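PDB 5HU7: putative polyketide synthase from Brevibacillus brevis, which probably dehydrates beta-hydroxyacyl intermediates during polyketide chain extension, acting as the dehydratase domain of a trans-acyltransferase polyketide synthase. Local coordinates for residues 15-20 with 28-33; 141-146 with 279-284; 61-66 with 99-104. One frame throughout, in Å; residues are numbered along the deposited sequence.

From the N terminus, the chain first closes interaction 1, a short hairpin loop in which 28-33 returns alongside 15-20. Interaction 3 follows, bringing the end of helix 52-65 (61-66) onto strand 95-105 (99-104). Strands 26-32 and 95-105 are neighbours, so the two contacts meet, with Tyr28 O 2.9 Å from Val99 N; both belong to the N-terminal hot-dog half. Interaction 2 comes last: 141-146 opens a loop of 132 residues that ends at 279-284, in the C-terminal half, its centre about 34 Å from that of interaction 1. The three loops run in series, neither nested nor crossed.

Interaction 1. Residues 15-20 with 28-33; sequences LLHKNT and YSSSFT
An antiparallel beta hairpin near the start of the N-terminal hot-dog half joins Lys18 and Asn19 to Ser29 and Tyr28; strand 18-19 is an outermost strand within this chain. Lys18 and Ser29 form the hydrogen-bonded pair, with Ser29 N 2.8 Å from Lys18 O and Lys18 N 3.0 Å from Ser29 O. Toward Leu15, where the first segment leaves strand geometry, the Ser30 hydroxyl takes over. Its OG donates to Leu15 O at 2.7 Å, arriving from above the carbonyl plane, and accepts from His17 N at 3.0 Å.

Ser30 CB then sits over the centre of one face of the His17 imidazole, a CH-pi contact 3.8 Å from the ring centroid, while Ser31 O lies in the ring plane at its edge. His17 NE2 is hydrogen-bonded to Pro14 O, which fixes the ring's rotation. The Phe32 ring stands obliquely to it and meets Leu15 CD2 with CE1 and CZ.

Leu16 turns the other way and places CD1 over a face of the Tyr28 ring and CD2 3.5 Å from Tyr28 CB. Toward the turn, a chi1 of -178° swings Asn19 CG away from its own N, so that the amide lies beside the Tyr28 ring, planes 50° apart; its ND2 bonds to Ser21 O of the second subunit. Thr20 OG1 and Ser29 OG share a hydrogen bond of 2.7 Å, and Ser29 OG also bonds to His98 ND1. Hydroxyls thus supplement the backbone: Ser30 carries the pairing past Lys18-Ser29, and Thr20-Ser29 adds a side-chain bond where backbone pairing continues to Arg27.

Interaction 2. Residues 141-146 with 279-284; sequences PTLDLP and ELCDEA
Leu143 and Leu145 reach across to Cys281 in nearly the same conformation: each carries CG anti to its carbonyl carbon, with CD1 extended away from CA, yet they approach the sulfur with different branches. Leu143 meets Cys281 SG with CD1, at 3.9 Å; Leu145 meets it with CD2, at 4.0 Å. The thiol is received between them because its chi1 of 71° puts SG between the backbone nitrogen and carbonyl carbon of Cys281, on the side that faces the two leucines. The other methyl of Leu145, CD1, lies against the backbone of the following turn, 3.3 Å from Glu283 O and 3.9 Å from Asp282 O, so this side chain spans from the strand end to the bend after it.

Both segments belong to the C-terminal hot-dog half. Residues 279-281 finish strand 276-281, and the loop 282-286 turns the chain back into strand 287-298, making a hairpin. Residues 141-143 run beside the returning arm, where backbone hydrogen bonds join Pro141 with Ile287 and Leu143 with Gly285. Leu145 begins helix 145-150, directly after Asp144 at the N-cap position.

Within the turn, a chi1 of 64° sets CG between the backbone N and carbonyl carbon of Asp282, from where OD1 takes a weak hydrogen bond from Ala284 N at 3.1 Å and a further one from Arg286 N; the two bonds close the turn from within. At the opposite end, Leu143 CD2 passes 4.4 Å from Glu279 OE1, a loose contact. Glu279 turns its other oxygen, OE2, to a salt bridge with Arg290. Tyr258 of strand 258-263 also packs against both Leu145 and Cys281.

Interaction 3. Residues 61-66 with 99-104; sequences AAVKQA and VGIYPE
With CG1 anti to its carbonyl carbon (chi1 -57°) and a bend at chi2 (-65°), Ile101 carries its CD1 methyl up to helix 52-65, where it touches Ala62 and Val63 together. CD1 lies 3.9 Å from Ala62 CB and 3.8 Å from Val63 CG2, and the Val63 and Ile101 side chains cross at about a right angle. Val99 holds CG1 anti to its own backbone nitrogen, which brings that branch to 3.7 Å from Ala62 CB. The small Ala62 methyl is therefore shared by two residues of the strand, one on each side of Gly100. Just past the helix end, Ala66 CB approaches Ile101 CG1 more loosely, at 4.4 Å.

This is helix-on-sheet packing of the hot-dog fold, in which the sheet curls round a central helix. The axes of 61-65 and 99-104 come within 9.1 Å of each other and cross at -53°. Strand alternation sends Val99 and Ile101 toward the helix, while the backbone of Gly100 between them bonds to Lys112 on the next strand. Every side chain that touches here is apolar and buried. Val63 continues the packing onto Val132 and Phe134 of strand 125-135, Tyr28 of strand 26-32 lies against Ala62 and Ala66, and Ala66 also touches Leu23 of the second subunit.

Interaction 1. Residues 15-20 with 28-33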
# COMPACT_ATOMS: atom_id res chain seq x y z
N LEU A 15 10.34 -8.24 -0.55
CA LEU A 15 10.83 -7.30 -1.55
C LEU A 15 9.87 -6.18 -1.87
O LEU A 15 10.28 -5.30 -2.60
CB LEU A 15 11.21 -8.08 -2.81
CG LEU A 15 12.30 -9.13 -2.65
CD1 LEU A 15 12.70 -9.70 -3.98
CD2 LEU A 15 13.53 -8.55 -1.99
N LEU A 16 8.62 -6.19 -1.36
CA LEU A 16 7.63 -5.11 -1.59
C LEU A 16 7.21 -4.64 -0.25
O LEU A 16 6.36 -5.27 0.36
CB LEU A 16 6.33 -5.60 -2.25
CG LEU A 16 6.22 -5.85 -3.68
CD1 LEU A 16 4.78 -5.93 -4.02
CD2 LEU A 16 6.91 -4.77 -4.51
N HIS A 17 7.74 -3.54 0.21
CA HIS A 17 7.43 -3.11 1.57
C HIS A 17 6.11 -2.36 1.67
O HIS A 17 5.34 -2.62 2.60
CB HIS A 17 8.60 -2.30 2.14
CG HIS A 17 9.89 -3.07 2.10
ND1 HIS A 17 11.11 -2.46 2.32
CD2 HIS A 17 10.09 -4.40 1.91
CE1 HIS A 17 12.01 -3.42 2.21
NE2 HIS A 17 11.44 -4.59 1.91
N LYS A 18 5.82 -1.49 0.71
CA LYS A 18 4.59 -0.69 0.77
C LYS A 18 4.00 -0.40 -0.56
O LYS A 18 4.72 -0.24 -1.54
CB LYS A 18 4.87 0.69 1.44
CG LYS A 18 5.04 0.68 2.94
CD LYS A 18 3.75 0.27 3.67
CE LYS A 18 3.74 0.60 5.15
NZ LYS A 18 4.75 -0.17 5.91
N ASN A 19 2.70 -0.15 -0.56
CA ASN A 19 1.97 0.27 -1.73
C ASN A 19 2.01 1.78 -1.65
O ASN A 19 1.49 2.34 -0.69
CB ASN A 19 0.54 -0.24 -1.68
CG ASN A 19 -0.25 0.12 -2.90
OD1 ASN A 19 -0.01 1.13 -3.54
ND2 ASN A 19 -1.20 -0.70 -3.27
N THR A 20 2.64 2.45 -2.62
CA THR A 20 2.75 3.90 -2.63
C THR A 20 2.06 4.49 -3.86
O THR A 20 2.47 5.54 -4.36
CB THR A 20 4.21 4.33 -2.56
OG1 THR A 20 4.88 3.87 -3.74
CG2 THR A 20 4.88 3.87 -1.32
N TYR A 28 4.66 0.23 -5.98
CA TYR A 28 5.11 -0.29 -4.70
C TYR A 28 6.53 0.22 -4.46
O TYR A 28 7.26 0.47 -5.41
CB TYR A 28 5.01 -1.82 -4.69
CG TYR A 28 3.64 -2.32 -5.08
CD1 TYR A 28 3.27 -2.45 -6.41
CD2 TYR A 28 2.65 -2.52 -4.11
CE1 TYR A 28 1.97 -2.79 -6.78
CE2 TYR A 28 1.36 -2.92 -4.47
CZ TYR A 28 1.03 -3.08 -5.81
OH TYR A 28 -0.24 -3.41 -6.20
N SER A 29 6.87 0.47 -3.20
CA SER A 29 8.21 0.99 -2.85
C SER A 29 8.80 0.20 -1.74
O SER A 29 8.09 -0.22 -0.82
CB SER A 29 8.15 2.47 -2.47
OG SER A 29 7.44 3.20 -3.46
N SER A 30 10.13 -0.03 -1.83
CA SER A 30 10.93 -0.75 -0.84
C SER A 30 12.22 0.01 -0.62
O SER A 30 12.73 0.63 -1.55
CB SER A 30 11.25 -2.14 -1.35
OG SER A 30 10.04 -2.83 -1.63
N SER A 31 12.74 -0.04 0.60
CA SER A 31 14.02 0.60 0.95
C SER A 31 14.96 -0.51 1.38
O SER A 31 14.61 -1.26 2.29
CB SER A 31 13.84 1.66 2.03
OG SER A 31 13.05 2.73 1.56
N PHE A 32 16.09 -0.67 0.69
CA PHE A 32 17.05 -1.75 0.95
C PHE A 32 18.38 -1.24 1.44
O PHE A 32 18.88 -0.24 0.93
CB PHE A 32 17.29 -2.58 -0.31
CG PHE A 32 16.06 -3.26 -0.87
CD1 PHE A 32 15.37 -4.21 -0.13
CD2 PHE A 32 15.64 -3.01 -2.16
CE1 PHE A 32 14.25 -4.85 -0.66
CE2 PHE A 32 14.52 -3.64 -2.68
CZ PHE A 32 13.83 -4.56 -1.92
N THR A 33 18.92 -1.92 2.45
CA THR A 33 20.20 -1.65 3.09
C THR A 33 21.29 -2.62 2.61
O THR A 33 22.44 -2.30 2.75
CB THR A 33 20.09 -1.79 4.63
OG1 THR A 33 19.88 -3.16 5.01
CG2 THR A 33 19.03 -0.88 5.23

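Interaction 2. Residues 141-146 with 279-284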
# COMPACT_ATOMS: atom_id res chain seq x y z
N PRO A 141 3.75 -28.92 -17.28
CA PRO A 141 4.70 -29.94 -17.74
C PRO A 141 5.43 -30.68 -16.62
O PRO A 141 5.41 -30.29 -15.45
CB PRO A 141 5.65 -29.15 -18.64
CG PRO A 141 5.64 -27.78 -18.12
CD PRO A 141 4.31 -27.56 -17.43
N THR A 142 6.01 -31.80 -16.98
CA THR A 142 6.73 -32.67 -16.06
C THR A 142 8.03 -33.14 -16.66
O THR A 142 8.24 -33.08 -17.87
CB THR A 142 5.88 -33.91 -15.74
OG1 THR A 142 5.68 -34.61 -16.96
CG2 THR A 142 4.54 -33.58 -15.13
N LEU A 143 8.89 -33.66 -15.80
CA LEU A 143 10.17 -34.25 -16.18
C LEU A 143 10.15 -35.67 -15.73
O LEU A 143 9.61 -35.97 -14.67
CB LEU A 143 11.33 -33.52 -15.48
CG LEU A 143 11.53 -32.05 -15.83
CD1 LEU A 143 12.76 -31.51 -15.16
CD2 LEU A 143 11.65 -31.85 -17.35
N ASP A 144 10.72 -36.56 -16.53
CA ASP A 144 10.88 -37.97 -16.19
C ASP A 144 12.29 -38.00 -15.57
O ASP A 144 13.29 -38.09 -16.29
CB ASP A 144 10.75 -38.83 -17.46
CG ASP A 144 10.77 -40.34 -17.24
OD1 ASP A 144 10.86 -40.77 -16.07
OD2 ASP A 144 10.65 -41.09 -18.23
N LEU A 145 12.37 -37.82 -14.25
CA LEU A 145 13.67 -37.73 -13.54
C LEU A 145 14.50 -39.00 -13.65
O LEU A 145 15.64 -38.90 -14.08
CB LEU A 145 13.50 -37.29 -12.07
CG LEU A 145 12.89 -35.91 -11.86
CD1 LEU A 145 12.59 -35.68 -10.39
CD2 LEU A 145 13.78 -34.83 -12.41
N PRO A 146 13.94 -40.20 -13.37
CA PRO A 146 14.74 -41.44 -13.54
C PRO A 146 15.35 -41.62 -14.93
O PRO A 146 16.51 -41.98 -15.05
CB PRO A 146 13.73 -42.54 -13.24
CG PRO A 146 12.72 -41.93 -12.39
CD PRO A 146 12.59 -40.51 -12.87
N GLU A 279 14.27 -25.52 -16.21
CA GLU A 279 13.05 -26.07 -15.65
C GLU A 279 13.34 -26.45 -14.20
O GLU A 279 14.32 -27.15 -13.94
CB GLU A 279 12.56 -27.27 -16.45
CG GLU A 279 11.80 -26.81 -17.67
CD GLU A 279 11.86 -27.69 -18.90
OE1 GLU A 279 12.98 -28.09 -19.29
OE2 GLU A 279 10.80 -27.95 -19.49
N LEU A 280 12.52 -25.96 -13.27
CA LEU A 280 12.66 -26.18 -11.86
C LEU A 280 11.49 -27.03 -11.43
O LEU A 280 10.36 -26.62 -11.63
CB LEU A 280 12.66 -24.84 -11.11
CG LEU A 280 13.70 -23.82 -11.58
CD1 LEU A 280 13.59 -22.54 -10.80
CD2 LEU A 280 15.12 -24.35 -11.42
N CYS A 281 11.74 -28.24 -10.89
CA CYS A 281 10.69 -29.15 -10.49
C CYS A 281 10.89 -29.66 -9.07
O CYS A 281 11.92 -29.43 -8.45
CB CYS A 281 10.65 -30.30 -11.48
SG CYS A 281 12.07 -31.42 -11.36
N ASP A 282 9.85 -30.34 -8.57
CA ASP A 282 9.82 -31.00 -7.25
C ASP A 282 10.44 -32.41 -7.35
O ASP A 282 10.99 -32.74 -8.39
CB ASP A 282 8.37 -31.04 -6.68
CG ASP A 282 7.35 -31.86 -7.46
OD1 ASP A 282 7.75 -32.61 -8.36
OD2 ASP A 282 6.13 -31.74 -7.15
N GLU A 283 10.37 -33.22 -6.26
CA GLU A 283 10.88 -34.61 -6.17
C GLU A 283 10.26 -35.54 -7.22
O GLU A 283 10.92 -36.49 -7.62
CB GLU A 283 10.52 -35.24 -4.79
CG GLU A 283 11.13 -34.60 -3.57
CD GLU A 283 10.83 -35.36 -2.29
OE1 GLU A 283 9.67 -35.32 -1.83
OE2 GLU A 283 11.76 -36.01 -1.75
N ALA A 284 8.98 -35.31 -7.57
CA ALA A 284 8.24 -36.12 -8.54
C ALA A 284 8.41 -35.68 -10.01
O ALA A 284 7.86 -36.34 -10.89
CB ALA A 284 6.75 -36.08 -8.19

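Interaction 3. Residues 61-66 with 99-104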
# COMPACT_ATOMS: atom_id res chain seq x y z
N ALA A 61 5.67 -10.35 -7.28
CA ALA A 61 4.98 -9.95 -6.07
C ALA A 61 4.09 -8.71 -6.32
O ALA A 61 2.94 -8.72 -5.93
CB ALA A 61 6.00 -9.67 -4.97
N ALA A 62 4.58 -7.70 -7.09
CA ALA A 62 3.83 -6.48 -7.44
C ALA A 62 2.61 -6.79 -8.26
O ALA A 62 1.53 -6.27 -7.99
CB ALA A 62 4.72 -5.52 -8.20
N VAL A 63 2.78 -7.59 -9.30
CA VAL A 63 1.69 -8.01 -10.18
C VAL A 63 0.59 -8.77 -9.40
O VAL A 63 -0.59 -8.48 -9.58
CB VAL A 63 2.30 -8.82 -11.33
CG1 VAL A 63 1.28 -9.72 -12.00
CG2 VAL A 63 2.92 -7.87 -12.34
N LYS A 64 0.97 -9.71 -8.54
CA LYS A 64 -0.00 -10.44 -7.72
C LYS A 64 -0.74 -9.47 -6.77
O LYS A 64 -1.95 -9.61 -6.61
CB LYS A 64 0.69 -11.58 -6.94
CG LYS A 64 -0.27 -12.64 -6.43
CD LYS A 64 0.42 -13.66 -5.52
CE LYS A 64 -0.54 -14.69 -4.96
NZ LYS A 64 -1.57 -14.08 -4.06
N GLN A 65 -0.03 -8.47 -6.18
CA GLN A 65 -0.68 -7.45 -5.33
C GLN A 65 -1.67 -6.62 -6.14
O GLN A 65 -2.77 -6.39 -5.69
CB GLN A 65 0.35 -6.50 -4.67
CG GLN A 65 1.11 -7.13 -3.52
CD GLN A 65 0.25 -7.38 -2.32
OE1 GLN A 65 -0.57 -6.55 -1.92
NE2 GLN A 65 0.45 -8.52 -1.67
N ALA A 66 -1.27 -6.18 -7.33
CA ALA A 66 -2.10 -5.46 -8.30
C ALA A 66 -3.07 -6.44 -9.05
O ALA A 66 -2.85 -6.73 -10.22
CB ALA A 66 -1.18 -4.77 -9.31
N VAL A 99 8.43 -0.26 -7.91
CA VAL A 99 7.91 -1.16 -8.94
C VAL A 99 6.61 -0.54 -9.41
O VAL A 99 5.64 -0.50 -8.66
CB VAL A 99 7.63 -2.61 -8.53
CG1 VAL A 99 7.40 -3.45 -9.77
CG2 VAL A 99 8.72 -3.17 -7.68
N GLY A 100 6.60 -0.05 -10.63
CA GLY A 100 5.41 0.51 -11.22
C GLY A 100 4.74 -0.54 -12.08
O GLY A 100 5.43 -1.38 -12.67
N ILE A 101 3.41 -0.52 -12.13
CA ILE A 101 2.61 -1.42 -12.95
C ILE A 101 1.80 -0.50 -13.89
O ILE A 101 1.17 0.43 -13.41
CB ILE A 101 1.70 -2.32 -12.12
CG1 ILE A 101 2.48 -3.16 -11.08
CG2 ILE A 101 0.85 -3.22 -13.05
CD1 ILE A 101 3.42 -4.17 -11.62
N TYR A 102 1.85 -0.73 -15.22
CA TYR A 102 1.21 0.10 -16.24
C TYR A 102 0.39 -0.78 -17.22
O TYR A 102 0.76 -1.93 -17.50
CB TYR A 102 2.28 0.85 -17.07
CG TYR A 102 3.40 1.45 -16.25
CD1 TYR A 102 4.53 0.70 -15.93
CD2 TYR A 102 3.33 2.76 -15.79
CE1 TYR A 102 5.51 1.21 -15.09
CE2 TYR A 102 4.31 3.28 -14.95
CZ TYR A 102 5.42 2.51 -14.63
OH TYR A 102 6.43 3.02 -13.85
N PRO A 103 -0.60 -0.18 -17.90
CA PRO A 103 -1.37 -0.95 -18.91
C PRO A 103 -0.57 -1.26 -20.15
O PRO A 103 0.35 -0.50 -20.46
CB PRO A 103 -2.53 -0.02 -19.27
CG PRO A 103 -2.12 1.33 -18.83
CD PRO A 103 -1.10 1.21 -17.76
N GLU A 104 -0.83 -2.41 -20.79
CA GLU A 104 -0.17 -2.76 -22.04
C GLU A 104 -1.20 -3.13 -23.08
O GLU A 104 -1.12 -2.61 -24.18
CB GLU A 104 0.83 -3.92 -21.90
CG GLU A 104 1.66 -4.18 -23.15
CD GLU A 104 2.66 -3.12 -23.58
OE1 GLU A 104 2.80 -2.09 -22.88
OE2 GLU A 104 3.32 -3.33 -24.62